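PDB 5TEA: inorganic pyrophosphatase from Neisseria gonorrhoeae, which probably catalyses the magnesium-dependent hydrolysis of inorganic pyrophosphate to two phosphate ions, working as a homohexamer. Local coordinates for residues Q87-A90 with T91-L95; S133-P136 with Q137-K141. One frame throughout, in Å; residues are numbered along the deposited sequence.

Contact 1 of 2, residues Q87-A90 with T91-L95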
# COMPACT_ATOMS: atom_id res chain seq x y z
N GLN B 87 1.26 0.30 -12.79
CA GLN B 87 0.71 0.77 -11.53
C GLN B 87 -0.71 1.30 -11.73
O GLN B 87 -0.99 1.93 -12.75
CB GLN B 87 1.62 1.86 -10.92
CG GLN B 87 3.01 1.34 -10.49
CD GLN B 87 4.08 1.39 -11.58
OE1 GLN B 87 3.98 2.18 -12.54
NE2 GLN B 87 5.11 0.57 -11.44
N PRO B 88 -1.62 1.04 -10.79
CA PRO B 88 -3.03 1.43 -11.01
C PRO B 88 -3.22 2.92 -11.25
O PRO B 88 -2.53 3.77 -10.68
CB PRO B 88 -3.73 0.98 -9.72
CG PRO B 88 -2.86 -0.08 -9.16
CD PRO B 88 -1.44 0.29 -9.54
N LEU B 89 -4.18 3.23 -12.12
CA LEU B 89 -4.61 4.60 -12.39
C LEU B 89 -5.82 4.97 -11.54
O LEU B 89 -6.71 4.15 -11.32
CB LEU B 89 -4.93 4.73 -13.88
CG LEU B 89 -4.95 6.11 -14.52
CD1 LEU B 89 -3.62 6.81 -14.27
CD2 LEU B 89 -5.26 6.01 -16.02
N ALA B 90 -5.86 6.22 -11.06
CA ALA B 90 -6.98 6.66 -10.23
C ALA B 90 -8.25 6.90 -11.04
O ALA B 90 -8.22 7.26 -12.22
CB ALA B 90 -6.61 7.95 -9.49
N THR B 91 -9.39 6.73 -10.37
CA THR B 91 -10.69 7.09 -10.95
C THR B 91 -10.71 8.56 -11.35
O THR B 91 -10.31 9.43 -10.57
CB THR B 91 -11.82 6.83 -9.94
OG1 THR B 91 -11.89 5.44 -9.60
CG2 THR B 91 -13.18 7.32 -10.48
N GLY B 92 -11.20 8.85 -12.55
CA GLY B 92 -11.54 10.21 -12.91
C GLY B 92 -10.56 10.90 -13.83
O GLY B 92 -10.88 11.99 -14.31
N VAL B 93 -9.40 10.35 -14.07
CA VAL B 93 -8.46 10.97 -15.00
C VAL B 93 -8.73 10.41 -16.39
O VAL B 93 -9.14 9.26 -16.56
CB VAL B 93 -6.99 10.75 -14.59
CG1 VAL B 93 -6.74 11.25 -13.17
CG2 VAL B 93 -6.59 9.30 -14.75
N PHE B 94 -8.51 11.25 -17.41
CA PHE B 94 -8.61 10.79 -18.78
C PHE B 94 -7.23 10.86 -19.42
O PHE B 94 -6.32 11.53 -18.91
CB PHE B 94 -9.62 11.62 -19.58
CG PHE B 94 -9.09 12.96 -20.04
CD1 PHE B 94 -9.16 14.07 -19.22
CD2 PHE B 94 -8.53 13.10 -21.30
CE1 PHE B 94 -8.68 15.30 -19.64
CE2 PHE B 94 -8.04 14.34 -21.72
CZ PHE B 94 -8.13 15.43 -20.89
N LEU B 95 -7.06 10.13 -20.52
CA LEU B 95 -5.76 10.04 -21.18
C LEU B 95 -5.94 9.70 -22.65
O LEU B 95 -6.95 9.11 -23.06
CB LEU B 95 -4.87 8.98 -20.52
CG LEU B 95 -5.25 7.51 -20.77
CD1 LEU B 95 -4.02 6.63 -20.55
CD2 LEU B 95 -6.38 7.06 -19.84
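L89 and V93 meet across the mouth of a tight turn, and their branched side chains supply most of the apolar contact. CG2 of V93 does the touching: it rests 3.6 Å from L89 CG and stays within 3.9 Å of L89 CD1, so one methyl sits against the whole fork of the leucine. Two torsions explain the meeting. L89 carries CG opposite its backbone N (chi1 -160°), which swings the fork across the turn. In V93 a chi1 of -55° sets CG1 beside the backbone N, which leaves CG2 between N and the carbonyl carbon, facing the leucine. A second, looser apolar contact joins L89 CD2 to L95 CD2 at 4.1 Å, two residues further along. L83 of strand 80-83 touches both leucines, and H38 of a second subunit also packs on L89.

The backbone part is a type II beta turn from A90 to V93. G92 takes its third position with a positive phi (104°), where any side chain would collide with the carbonyl O of T91, which suits glycine. Although the chain reverses here, A90 O makes no hydrogen bond within the turn; instead it takes one from N30 ND2, and V93 CG2 lies 3.6 Å from the same oxygen. The backbone of G92 and V93 bonds to N30 as well. T91 OG1 is hydrogen-bonded to the carbonyl O of E31, on the same strand 25-32.

The chemistry thus divides in two: L89 packing on V93, and more loosely on L95, closes the inside of the bend, while hydrogen bonds to residues 30 and 31 fasten its backbone and T91 to strand 25-32, so the bend is probably held as much by that strand as by its own packing.

Contact 2 of 2, residues S133-P136 with Q137-K141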
# COMPACT_ATOMS: atom_id res chain seq x y z
N SER B 133 -0.16 -9.54 -28.71
CA SER B 133 0.93 -10.51 -28.64
C SER B 133 2.17 -9.94 -27.94
O SER B 133 3.06 -10.71 -27.56
CB SER B 133 1.31 -10.98 -30.04
OG SER B 133 2.08 -9.97 -30.68
N ASP B 134 2.26 -8.61 -27.81
CA ASP B 134 3.38 -8.02 -27.07
C ASP B 134 3.23 -8.24 -25.57
O ASP B 134 4.23 -8.24 -24.84
CB ASP B 134 3.49 -6.52 -27.34
CG ASP B 134 3.92 -6.21 -28.76
OD1 ASP B 134 4.48 -7.12 -29.43
OD2 ASP B 134 3.69 -5.07 -29.18
N LEU B 135 2.01 -8.39 -25.08
CA LEU B 135 1.77 -8.65 -23.66
C LEU B 135 2.15 -10.09 -23.32
O LEU B 135 2.11 -10.97 -24.18
CB LEU B 135 0.29 -8.43 -23.33
CG LEU B 135 -0.30 -7.04 -23.56
CD1 LEU B 135 -1.80 -7.04 -23.27
CD2 LEU B 135 0.42 -6.05 -22.67
N PRO B 136 2.50 -10.37 -22.06
CA PRO B 136 2.62 -11.78 -21.66
C PRO B 136 1.29 -12.48 -21.88
O PRO B 136 0.23 -11.98 -21.48
CB PRO B 136 3.00 -11.71 -20.17
CG PRO B 136 3.12 -10.29 -19.81
CD PRO B 136 2.96 -9.43 -21.03
N GLN B 137 1.34 -13.62 -22.55
CA GLN B 137 0.10 -14.28 -22.90
C GLN B 137 -0.62 -14.79 -21.66
O GLN B 137 -1.84 -14.90 -21.66
CB GLN B 137 0.39 -15.40 -23.90
CG GLN B 137 0.95 -14.83 -25.22
CD GLN B 137 0.01 -13.81 -25.88
OE1 GLN B 137 -0.88 -14.19 -26.64
NE2 GLN B 137 0.21 -12.51 -25.59
N GLN B 138 0.12 -15.04 -20.58
CA GLN B 138 -0.51 -15.41 -19.31
C GLN B 138 -1.33 -14.26 -18.73
O GLN B 138 -2.32 -14.50 -18.02
CB GLN B 138 0.57 -15.87 -18.33
CG GLN B 138 0.05 -16.45 -17.02
CD GLN B 138 -0.37 -17.91 -17.14
OE1 GLN B 138 -0.69 -18.39 -18.23
NE2 GLN B 138 -0.36 -18.63 -16.00
N LEU B 139 -0.96 -13.01 -19.01
CA LEU B 139 -1.81 -11.90 -18.56
C LEU B 139 -3.14 -11.93 -19.30
O LEU B 139 -4.19 -11.71 -18.70
CB LEU B 139 -1.11 -10.56 -18.76
CG LEU B 139 -2.03 -9.33 -18.59
CD1 LEU B 139 -2.50 -9.20 -17.14
CD2 LEU B 139 -1.36 -8.06 -19.06
N ILE B 140 -3.09 -12.18 -20.61
CA ILE B 140 -4.33 -12.31 -21.37
C ILE B 140 -5.19 -13.43 -20.79
O ILE B 140 -6.40 -13.27 -20.60
CB ILE B 140 -4.02 -12.55 -22.85
CG1 ILE B 140 -3.10 -11.46 -23.43
CG2 ILE B 140 -5.32 -12.65 -23.64
CD1 ILE B 140 -3.76 -10.13 -23.60
N LYS B 141 -4.58 -14.58 -20.50
CA LYS B 141 -5.37 -15.69 -19.97
C LYS B 141 -5.99 -15.34 -18.62
O LYS B 141 -7.10 -15.82 -18.30
CB LYS B 141 -4.51 -16.95 -19.85
CG LYS B 141 -3.90 -17.43 -21.14
CD LYS B 141 -3.97 -18.95 -21.26
CE LYS B 141 -3.74 -19.64 -19.92
NZ LYS B 141 -3.93 -21.13 -19.97
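Q137 folds back on the chain before it: CG lies beside the backbone N (chi1 -63°), and a further bend at chi2 (-58°) turns the amide toward the carbonyl of L135. L135 likewise has CG beside its N, with the chain beyond extended, and this sends CD1 toward I140.

The folded glutamine donates NE2 to L135 O at 2.8 Å, with an N-H...O angle of 152°. The oxygen lies almost in the plane of the amide, yet NE2 stands above the plane of the L135 carbonyl. That NE2 also bonds to L132 O, so two backbone oxygens hold the amide nitrogen and fix the rotation of its flat group. The same nitrogen passes 3.7 Å from S133 CA.

The apolar part joins L135 CD1 to I140 CD1 at 3.7 Å, their side chains meeting at about a right angle. Both residues are buried, with Y129 against L135 and L132 against I140. More loosely, P136 CG faces L139 CB at 4.4 Å.

P136 O begins the helical bonding. It receives L139 N at 2.9 Å and, weakly, I140 N at 3.4 Å. The next bond, K141 N to Q137 O at 3.0 Å, is a regular helical one. Outward, Q138 NE2 reaches R123 O of a third subunit and K141 NZ reaches L153 O of a fourth, so this first turn also borders the hexamer's interfaces.

The whole is a helix N-terminus with proline at the N-cap, and the contact of L135 with I140, the residues at N' and N4, is a hydrophobic staple: the entry from a short 3-10 segment into helix 137-149 of the pyrophosphatase domain.

Both contacts are local, but they guide the chain into different elements: 87-95 feeds strand 94-107 of the mixed sheet, whereas 133-141 opens helix 137-149. Contact 1 lies nearer the middle of the chain, its centre about 12 Å from the chain centre against about 16 Å for contact 2; each mixes buried and exposed residues. Their centres are about 22 Å apart, and nearest atoms about 11 Å. Contact 1 joins its two segments by apolar side chains and draws its hydrogen bonds from residues outside the stretch, chiefly strand 25-32; contact 2 adds hydrogen bonds between its own segments. Each also meets other subunits, a second at contact 1, a third and fourth at contact 2.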